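Local coordinates for protein PKS (Streptomyces sp. CNQ431, PDB 5YDA) that transfers acyl extender units, apparently with broad selectivity, as the acyltransferase domain of the splenocin polyketide synthase, at residues 175-187 / 199-211; 234-246 / 262-274. One frame throughout, in Å; residues are numbered along the deposited sequence.

Overall arrangement
Followed from the N terminus, the chain first closes contact 1 and only then opens contact 2, so the two loops lie in series and neither nest nor cross. Contact 1 (175-187 / 199-211) packs helix 169-188 against helix 201-210 across a short connection that includes strand 195-198 of the mixed sheet, tying two helices of the larger, sheet-centred part of the domain. Helix 215-231 then leads to contact 2 (234-246 / 262-274), where strands 235-239 and 264-269 pair antiparallel after the intervening strand 254-261, within the separate four-stranded sheet. The contact centres lie 26 Å apart, and the nearest atoms stay about 6 Å from each other, without touching.

Contact 1 of 2, residues 175-187 / 199-211; sequences LFVTEYALARTLM and HSLGEYTAACLAG
L209 lodges as a knob in a hole formed by Y180, A183, R184 and M187. CD1 does most of the touching, lying 3.5 Å from Y180 CE1 and also meeting R184 and M187, while CD2 is the methyl nearer A183 CB, at 3.6 Å. R184 CG lies over one face of the Y180 ring, 3.7 Å above its plane and offset toward the rim. One helical turn before L209, T205 points at the first helix, with its OG1 donating to E179 OE1 at 2.9 Å, nearly in line with the C-O bond. This pairs a buried hydroxyl with a buried carboxylate oxygen. The methyl CG2 of T205 rests on E179 CB at 3.7 Å. F176, whose CG is anti to the backbone N (chi1 177°), reaches along the second helix: CD1 comes to 3.2 Å from T205 OG1, and C208 SG meets the ring edge, 4.0 Å from CZ, a sulfur-aromatic contact. The helix axes approach to 9.8 Å and cross at -35°. S200 lies just ahead of the second helix; its positive phi, GHSLG sequence and hydrogen bond to H298 NE2 are consistent with a nucleophile elbow, the strand-turn-helix feature of the acyltransferase's alpha/beta-hydrolase-like core.

Contact 2 of 2, residues 234-246 / 262-274; sequences GATVGVAACADTV and PVACTVAGDTDAV
V267 O takes two donors from the opposing strand, one strong and one weak: V237 N donates to it at 2.8 Å with an N-H...O angle of 167°, and T236 CA makes a weak CA-H...O contact at 3.3 Å. V267 N bonds in return to V237 O, completing one antiparallel hydrogen-bonded pair. The same reciprocal pairing recurs two residues either way, with V239 N to C265 O and A235 N to G269 O both at 2.8 Å. Six backbone bonds thus fix the register, while the strand directions differ by 159°. Strands 235-239 and 264-269 are the two central strands of a four-stranded sheet ordered 2-3-1-4, which together with helices 243-246 and 271-283 gives the beta-alpha-beta-beta-alpha-beta order of the ferredoxin-like small subdomain of acyltransferases. V237 and V267 lie side by side on the helix-covered face, with CG1 of V237 3.9 Å from CB of V267, and L277 touches both. From helix 243-246, V246 sends one methyl to each of two side chains of that face: CG1 meets V267 CG2 at 3.6 Å as the two valines slide past each other in opposite directions, and CG2 meets C265 SG at 3.5 Å. The SG gets there by sitting between its own backbone N and carbonyl carbon (chi1 64°). T236, T266 and A268 occupy the other face, where T236 OG1 is hydrogen-bonded to A295 O. Beyond G269, D270 takes the N-cap of helix 271-283, its OD1 accepting from A273 N at 3.1 Å, with the donor above the carboxylate plane.

Contact 1 of 2, residues 175-187 / 199-211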
# COMPACT_ATOMS: atom_id res chain seq x y z
N LEU A 175 2.99 7.06 -8.54
CA LEU A 175 2.46 6.27 -7.42
C LEU A 175 2.07 4.88 -7.89
O LEU A 175 2.38 3.89 -7.22
CB LEU A 175 1.26 6.98 -6.78
CG LEU A 175 0.58 6.17 -5.66
CD1 LEU A 175 1.50 6.04 -4.44
CD2 LEU A 175 -0.72 6.82 -5.26
N PHE A 176 1.41 4.80 -9.06
CA PHE A 176 0.99 3.50 -9.57
C PHE A 176 2.19 2.56 -9.75
O PHE A 176 2.16 1.41 -9.31
CB PHE A 176 0.24 3.68 -10.89
CG PHE A 176 -0.17 2.40 -11.54
CD1 PHE A 176 -1.25 1.67 -11.05
CD2 PHE A 176 0.52 1.91 -12.64
CE1 PHE A 176 -1.63 0.48 -11.65
CE2 PHE A 176 0.15 0.73 -13.25
CZ PHE A 176 -0.93 0.01 -12.75
N VAL A 177 3.28 3.07 -10.34
CA VAL A 177 4.44 2.23 -10.61
C VAL A 177 5.17 1.89 -9.32
O VAL A 177 5.67 0.77 -9.16
CB VAL A 177 5.36 2.92 -11.64
CG1 VAL A 177 6.71 2.21 -11.75
CG2 VAL A 177 4.65 2.95 -12.99
N THR A 178 5.22 2.83 -8.37
CA THR A 178 5.83 2.52 -7.08
C THR A 178 5.11 1.36 -6.39
O THR A 178 5.75 0.44 -5.89
CB THR A 178 5.82 3.76 -6.16
OG1 THR A 178 6.59 4.82 -6.76
CG2 THR A 178 6.41 3.41 -4.79
N GLU A 179 3.78 1.40 -6.36
CA GLU A 179 3.01 0.30 -5.79
C GLU A 179 3.35 -1.01 -6.50
O GLU A 179 3.62 -2.04 -5.86
CB GLU A 179 1.53 0.60 -5.94
CG GLU A 179 1.11 1.74 -5.04
CD GLU A 179 -0.39 2.05 -5.09
OE1 GLU A 179 -1.13 1.45 -5.88
OE2 GLU A 179 -0.84 2.90 -4.30
N TYR A 180 3.33 -0.98 -7.84
CA TYR A 180 3.54 -2.21 -8.59
C TYR A 180 4.94 -2.75 -8.33
O TYR A 180 5.11 -3.93 -8.01
CB TYR A 180 3.29 -1.96 -10.07
CG TYR A 180 3.35 -3.25 -10.86
CD1 TYR A 180 2.36 -4.21 -10.73
CD2 TYR A 180 4.42 -3.50 -11.72
CE1 TYR A 180 2.44 -5.41 -11.43
CE2 TYR A 180 4.50 -4.69 -12.43
CZ TYR A 180 3.51 -5.64 -12.27
OH TYR A 180 3.57 -6.82 -12.97
N ALA A 181 5.96 -1.87 -8.40
CA ALA A 181 7.34 -2.32 -8.20
C ALA A 181 7.55 -2.85 -6.78
O ALA A 181 8.23 -3.86 -6.57
CB ALA A 181 8.30 -1.17 -8.49
N LEU A 182 6.96 -2.17 -5.79
CA LEU A 182 7.07 -2.61 -4.40
C LEU A 182 6.38 -3.95 -4.19
O LEU A 182 6.92 -4.84 -3.52
CB LEU A 182 6.47 -1.53 -3.50
CG LEU A 182 6.69 -1.58 -1.99
CD1 LEU A 182 8.11 -2.02 -1.66
CD2 LEU A 182 6.44 -0.17 -1.50
N ALA A 183 5.19 -4.13 -4.76
CA ALA A 183 4.54 -5.44 -4.65
C ALA A 183 5.37 -6.53 -5.33
O ALA A 183 5.55 -7.62 -4.77
CB ALA A 183 3.13 -5.38 -5.23
N ARG A 184 5.90 -6.27 -6.54
CA ARG A 184 6.76 -7.26 -7.19
C ARG A 184 7.98 -7.58 -6.34
O ARG A 184 8.40 -8.74 -6.25
CB ARG A 184 7.22 -6.79 -8.57
CG ARG A 184 6.14 -6.45 -9.57
CD ARG A 184 5.14 -7.56 -9.83
NE ARG A 184 5.77 -8.87 -9.94
CZ ARG A 184 5.10 -10.00 -10.13
NH1 ARG A 184 5.76 -11.15 -10.18
NH2 ARG A 184 3.78 -9.98 -10.26
N THR A 185 8.58 -6.56 -5.71
CA THR A 185 9.75 -6.79 -4.87
C THR A 185 9.43 -7.71 -3.70
O THR A 185 10.20 -8.62 -3.38
CB THR A 185 10.31 -5.46 -4.36
OG1 THR A 185 10.69 -4.65 -5.48
CG2 THR A 185 11.49 -5.68 -3.48
N LEU A 186 8.28 -7.51 -3.06
CA LEU A 186 7.90 -8.39 -1.95
C LEU A 186 7.62 -9.80 -2.44
O LEU A 186 7.96 -10.78 -1.77
CB LEU A 186 6.69 -7.81 -1.21
CG LEU A 186 7.05 -6.68 -0.24
CD1 LEU A 186 5.84 -5.84 0.05
CD2 LEU A 186 7.54 -7.30 1.03
N MET A 187 6.98 -9.93 -3.61
CA MET A 187 6.65 -11.25 -4.12
C MET A 187 7.91 -12.04 -4.47
O MET A 187 7.99 -13.24 -4.19
CB MET A 187 5.72 -11.12 -5.33
CG MET A 187 4.31 -10.61 -4.96
SD MET A 187 3.37 -10.02 -6.39
CE MET A 187 2.31 -11.42 -6.73
N HIS A 199 -7.62 1.05 -3.43
CA HIS A 199 -8.52 2.18 -3.26
C HIS A 199 -8.47 2.98 -4.56
O HIS A 199 -7.47 3.65 -4.83
CB HIS A 199 -8.11 3.04 -2.06
CG HIS A 199 -9.18 4.00 -1.63
ND1 HIS A 199 -9.56 5.07 -2.41
CD2 HIS A 199 -9.95 4.05 -0.52
CE1 HIS A 199 -10.52 5.74 -1.79
NE2 HIS A 199 -10.78 5.13 -0.65
N SER A 200 -9.53 2.88 -5.36
CA SER A 200 -9.65 3.61 -6.61
C SER A 200 -8.49 3.28 -7.53
O SER A 200 -8.40 2.16 -8.05
CB SER A 200 -9.73 5.12 -6.35
OG SER A 200 -10.32 5.82 -7.43
N LEU A 201 -7.57 4.23 -7.71
CA LEU A 201 -6.36 3.95 -8.49
C LEU A 201 -5.71 2.63 -8.06
O LEU A 201 -5.27 1.83 -8.90
CB LEU A 201 -5.40 5.14 -8.34
CG LEU A 201 -4.11 5.35 -9.14
CD1 LEU A 201 -2.92 4.70 -8.49
CD2 LEU A 201 -4.30 4.79 -10.52
N GLY A 202 -5.68 2.36 -6.75
CA GLY A 202 -5.06 1.15 -6.25
C GLY A 202 -5.74 -0.13 -6.70
O GLY A 202 -5.11 -1.20 -6.67
N GLU A 203 -7.02 -0.06 -7.10
CA GLU A 203 -7.68 -1.25 -7.62
C GLU A 203 -7.09 -1.67 -8.96
O GLU A 203 -7.06 -2.87 -9.28
CB GLU A 203 -9.19 -1.03 -7.75
CG GLU A 203 -9.93 -2.32 -8.12
CD GLU A 203 -11.38 -2.37 -7.63
OE1 GLU A 203 -12.26 -2.84 -8.40
OE2 GLU A 203 -11.64 -1.94 -6.47
N TYR A 204 -6.61 -0.71 -9.76
CA TYR A 204 -5.88 -1.06 -10.96
C TYR A 204 -4.60 -1.80 -10.62
O TYR A 204 -4.27 -2.82 -11.24
CB TYR A 204 -5.58 0.18 -11.79
CG TYR A 204 -6.82 0.65 -12.53
CD1 TYR A 204 -7.06 0.25 -13.85
CD2 TYR A 204 -7.79 1.40 -11.88
CE1 TYR A 204 -8.20 0.64 -14.51
CE2 TYR A 204 -8.94 1.81 -12.54
CZ TYR A 204 -9.14 1.42 -13.87
OH TYR A 204 -10.28 1.80 -14.55
N THR A 205 -3.86 -1.30 -9.62
CA THR A 205 -2.65 -2.00 -9.22
C THR A 205 -2.98 -3.41 -8.76
O THR A 205 -2.27 -4.37 -9.08
CB THR A 205 -1.91 -1.25 -8.10
OG1 THR A 205 -1.97 0.16 -8.34
CG2 THR A 205 -0.44 -1.69 -8.04
N ALA A 206 -4.07 -3.53 -7.99
CA ALA A 206 -4.52 -4.84 -7.52
C ALA A 206 -4.87 -5.74 -8.69
O ALA A 206 -4.53 -6.93 -8.69
CB ALA A 206 -5.73 -4.68 -6.59
N ALA A 207 -5.54 -5.18 -9.70
CA ALA A 207 -5.92 -5.98 -10.85
C ALA A 207 -4.70 -6.47 -11.61
O ALA A 207 -4.67 -7.62 -12.08
CB ALA A 207 -6.86 -5.19 -11.76
N CYS A 208 -3.66 -5.63 -11.73
CA CYS A 208 -2.43 -6.09 -12.37
C CYS A 208 -1.76 -7.18 -11.56
O CYS A 208 -1.28 -8.18 -12.12
CB CYS A 208 -1.46 -4.93 -12.59
SG CYS A 208 -2.02 -3.75 -13.77
N LEU A 209 -1.70 -7.01 -10.24
CA LEU A 209 -1.07 -8.01 -9.40
C LEU A 209 -1.84 -9.32 -9.42
O LEU A 209 -1.24 -10.39 -9.31
CB LEU A 209 -0.94 -7.51 -7.97
CG LEU A 209 0.30 -6.81 -7.43
CD1 LEU A 209 1.47 -6.80 -8.41
CD2 LEU A 209 -0.05 -5.39 -6.96
N ALA A 210 -3.17 -9.25 -9.55
CA ALA A 210 -4.03 -10.44 -9.54
C ALA A 210 -4.07 -11.15 -10.89
O ALA A 210 -4.67 -12.22 -10.96
CB ALA A 210 -5.46 -10.07 -9.15
N GLY A 211 -3.47 -10.59 -11.93
CA GLY A 211 -3.54 -11.17 -13.25
C GLY A 211 -4.71 -10.72 -14.09
O GLY A 211 -4.79 -11.09 -15.27
O HOH W 1 1.02 -7.72 -14.63

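Contact 2 of 2, residues 234-246 / 262-274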
# COMPACT_ATOMS: atom_id res chain seq x y z
N GLY A 234 -14.28 19.92 -10.93
CA GLY A 234 -14.96 19.61 -9.69
C GLY A 234 -14.00 19.58 -8.51
O GLY A 234 -12.84 19.98 -8.59
N ALA A 235 -14.51 19.07 -7.39
CA ALA A 235 -13.75 19.08 -6.14
C ALA A 235 -14.18 17.92 -5.26
O ALA A 235 -15.26 17.34 -5.43
CB ALA A 235 -13.92 20.40 -5.39
N THR A 236 -13.31 17.58 -4.32
CA THR A 236 -13.53 16.48 -3.40
C THR A 236 -13.17 16.96 -1.99
O THR A 236 -12.18 17.66 -1.81
CB THR A 236 -12.69 15.24 -3.77
OG1 THR A 236 -12.94 14.88 -5.13
CG2 THR A 236 -13.07 14.05 -2.88
N VAL A 237 -13.99 16.58 -1.02
CA VAL A 237 -13.73 16.91 0.37
C VAL A 237 -13.72 15.62 1.17
O VAL A 237 -14.62 14.78 1.02
CB VAL A 237 -14.76 17.93 0.93
CG1 VAL A 237 -16.18 17.39 0.80
CG2 VAL A 237 -14.42 18.31 2.38
N GLY A 238 -12.68 15.43 1.99
CA GLY A 238 -12.64 14.31 2.91
C GLY A 238 -13.28 14.75 4.22
O GLY A 238 -12.91 15.78 4.78
N VAL A 239 -14.25 13.98 4.69
CA VAL A 239 -15.02 14.29 5.88
C VAL A 239 -14.74 13.23 6.93
O VAL A 239 -14.92 12.03 6.66
CB VAL A 239 -16.53 14.36 5.59
CG1 VAL A 239 -17.29 14.78 6.86
CG2 VAL A 239 -16.83 15.30 4.42
N ALA A 240 -14.31 13.67 8.11
CA ALA A 240 -13.95 12.78 9.22
C ALA A 240 -15.21 12.49 10.04
O ALA A 240 -15.39 12.97 11.16
CB ALA A 240 -12.86 13.40 10.08
N ALA A 241 -16.10 11.74 9.42
CA ALA A 241 -17.32 11.29 10.05
C ALA A 241 -17.86 10.15 9.20
O ALA A 241 -17.53 10.04 8.02
CB ALA A 241 -18.35 12.41 10.17
N CYS A 242 -18.67 9.31 9.82
CA CYS A 242 -19.21 8.16 9.12
C CYS A 242 -20.25 8.59 8.10
O CYS A 242 -20.85 9.66 8.19
CB CYS A 242 -19.84 7.17 10.08
SG CYS A 242 -21.27 7.85 10.89
N ALA A 243 -20.45 7.72 7.11
CA ALA A 243 -21.31 8.07 5.98
C ALA A 243 -22.73 8.39 6.42
O ALA A 243 -23.38 9.25 5.80
CB ALA A 243 -21.31 6.92 4.97
N ASP A 244 -23.24 7.72 7.46
CA ASP A 244 -24.60 7.98 7.94
C ASP A 244 -24.78 9.43 8.35
O ASP A 244 -25.85 10.02 8.14
CB ASP A 244 -24.93 7.05 9.11
CG ASP A 244 -25.25 5.64 8.66
OD1 ASP A 244 -25.30 4.73 9.53
OD2 ASP A 244 -25.47 5.43 7.44
N THR A 245 -23.76 10.04 8.95
CA THR A 245 -23.83 11.45 9.30
C THR A 245 -23.75 12.35 8.07
O THR A 245 -24.33 13.44 8.05
CB THR A 245 -22.70 11.77 10.29
OG1 THR A 245 -22.90 11.03 11.50
CG2 THR A 245 -22.65 13.27 10.60
N VAL A 246 -23.04 11.91 7.03
CA VAL A 246 -22.84 12.78 5.88
C VAL A 246 -24.00 12.69 4.89
O VAL A 246 -24.40 13.70 4.29
CB VAL A 246 -21.49 12.44 5.22
CG1 VAL A 246 -21.27 13.29 3.99
CG2 VAL A 246 -20.36 12.63 6.24
N PRO A 262 -15.39 3.91 9.65
CA PRO A 262 -16.44 4.53 10.49
C PRO A 262 -16.22 6.01 10.80
O PRO A 262 -17.15 6.65 11.29
CB PRO A 262 -16.41 3.69 11.77
CG PRO A 262 -15.99 2.33 11.31
CD PRO A 262 -14.95 2.61 10.21
N VAL A 263 -15.05 6.59 10.51
CA VAL A 263 -14.82 8.00 10.78
C VAL A 263 -14.26 8.71 9.56
O VAL A 263 -13.55 9.71 9.69
CB VAL A 263 -13.86 8.20 11.98
CG1 VAL A 263 -14.50 7.70 13.30
CG2 VAL A 263 -12.50 7.52 11.71
N ALA A 264 -14.54 8.20 8.35
CA ALA A 264 -13.93 8.80 7.17
C ALA A 264 -14.75 8.49 5.92
O ALA A 264 -15.04 7.32 5.63
CB ALA A 264 -12.49 8.30 6.98
N CYS A 265 -15.11 9.53 5.19
CA CYS A 265 -15.72 9.34 3.88
C CYS A 265 -15.33 10.54 3.04
O CYS A 265 -14.78 11.52 3.55
CB CYS A 265 -17.23 9.14 3.99
SG CYS A 265 -18.08 10.56 4.63
N THR A 266 -15.57 10.45 1.74
CA THR A 266 -15.28 11.58 0.85
C THR A 266 -16.53 11.93 0.04
O THR A 266 -17.35 11.06 -0.27
CB THR A 266 -14.11 11.29 -0.10
OG1 THR A 266 -14.48 10.23 -0.98
CG2 THR A 266 -12.88 10.89 0.68
N VAL A 267 -16.65 13.21 -0.29
CA VAL A 267 -17.77 13.73 -1.05
C VAL A 267 -17.20 14.54 -2.20
O VAL A 267 -16.24 15.30 -2.02
CB VAL A 267 -18.72 14.58 -0.18
CG1 VAL A 267 -19.83 15.17 -1.03
CG2 VAL A 267 -19.34 13.73 0.95
N ALA A 268 -17.77 14.35 -3.40
CA ALA A 268 -17.26 14.97 -4.62
C ALA A 268 -18.41 15.58 -5.41
O ALA A 268 -19.56 15.12 -5.33
CB ALA A 268 -16.53 13.95 -5.49
N GLY A 269 -18.10 16.61 -6.18
CA GLY A 269 -19.09 17.26 -7.02
C GLY A 269 -18.53 18.55 -7.57
O GLY A 269 -17.31 18.76 -7.53
N ASP A 270 -19.42 19.43 -8.04
CA ASP A 270 -18.89 20.68 -8.54
C ASP A 270 -18.46 21.56 -7.38
O ASP A 270 -18.92 21.40 -6.25
CB ASP A 270 -19.88 21.41 -9.44
CG ASP A 270 -21.16 21.74 -8.75
OD1 ASP A 270 -21.25 22.84 -8.13
OD2 ASP A 270 -22.08 20.90 -8.85
N THR A 271 -17.53 22.48 -7.66
CA THR A 271 -16.86 23.20 -6.59
C THR A 271 -17.85 24.02 -5.77
O THR A 271 -17.73 24.09 -4.54
CB THR A 271 -15.75 24.06 -7.16
OG1 THR A 271 -14.90 23.23 -7.97
CG2 THR A 271 -14.91 24.65 -6.05
N ASP A 272 -18.85 24.63 -6.42
CA ASP A 272 -19.85 25.42 -5.69
C ASP A 272 -20.60 24.57 -4.68
O ASP A 272 -20.79 24.98 -3.53
CB ASP A 272 -20.84 26.05 -6.67
CG ASP A 272 -20.27 27.26 -7.39
OD1 ASP A 272 -19.21 27.78 -6.95
OD2 ASP A 272 -20.90 27.70 -8.39
N ALA A 273 -21.08 23.41 -5.11
CA ALA A 273 -21.78 22.51 -4.20
C ALA A 273 -20.88 22.06 -3.05
O ALA A 273 -21.33 21.94 -1.91
CB ALA A 273 -22.32 21.30 -4.97
N VAL A 274 -19.59 21.83 -3.33
CA VAL A 274 -18.67 21.40 -2.28
C VAL A 274 -18.43 22.54 -1.30
O VAL A 274 -18.38 22.31 -0.08
CB VAL A 274 -17.36 20.87 -2.90
CG1 VAL A 274 -16.26 20.77 -1.85
CG2 VAL A 274 -17.58 19.51 -3.54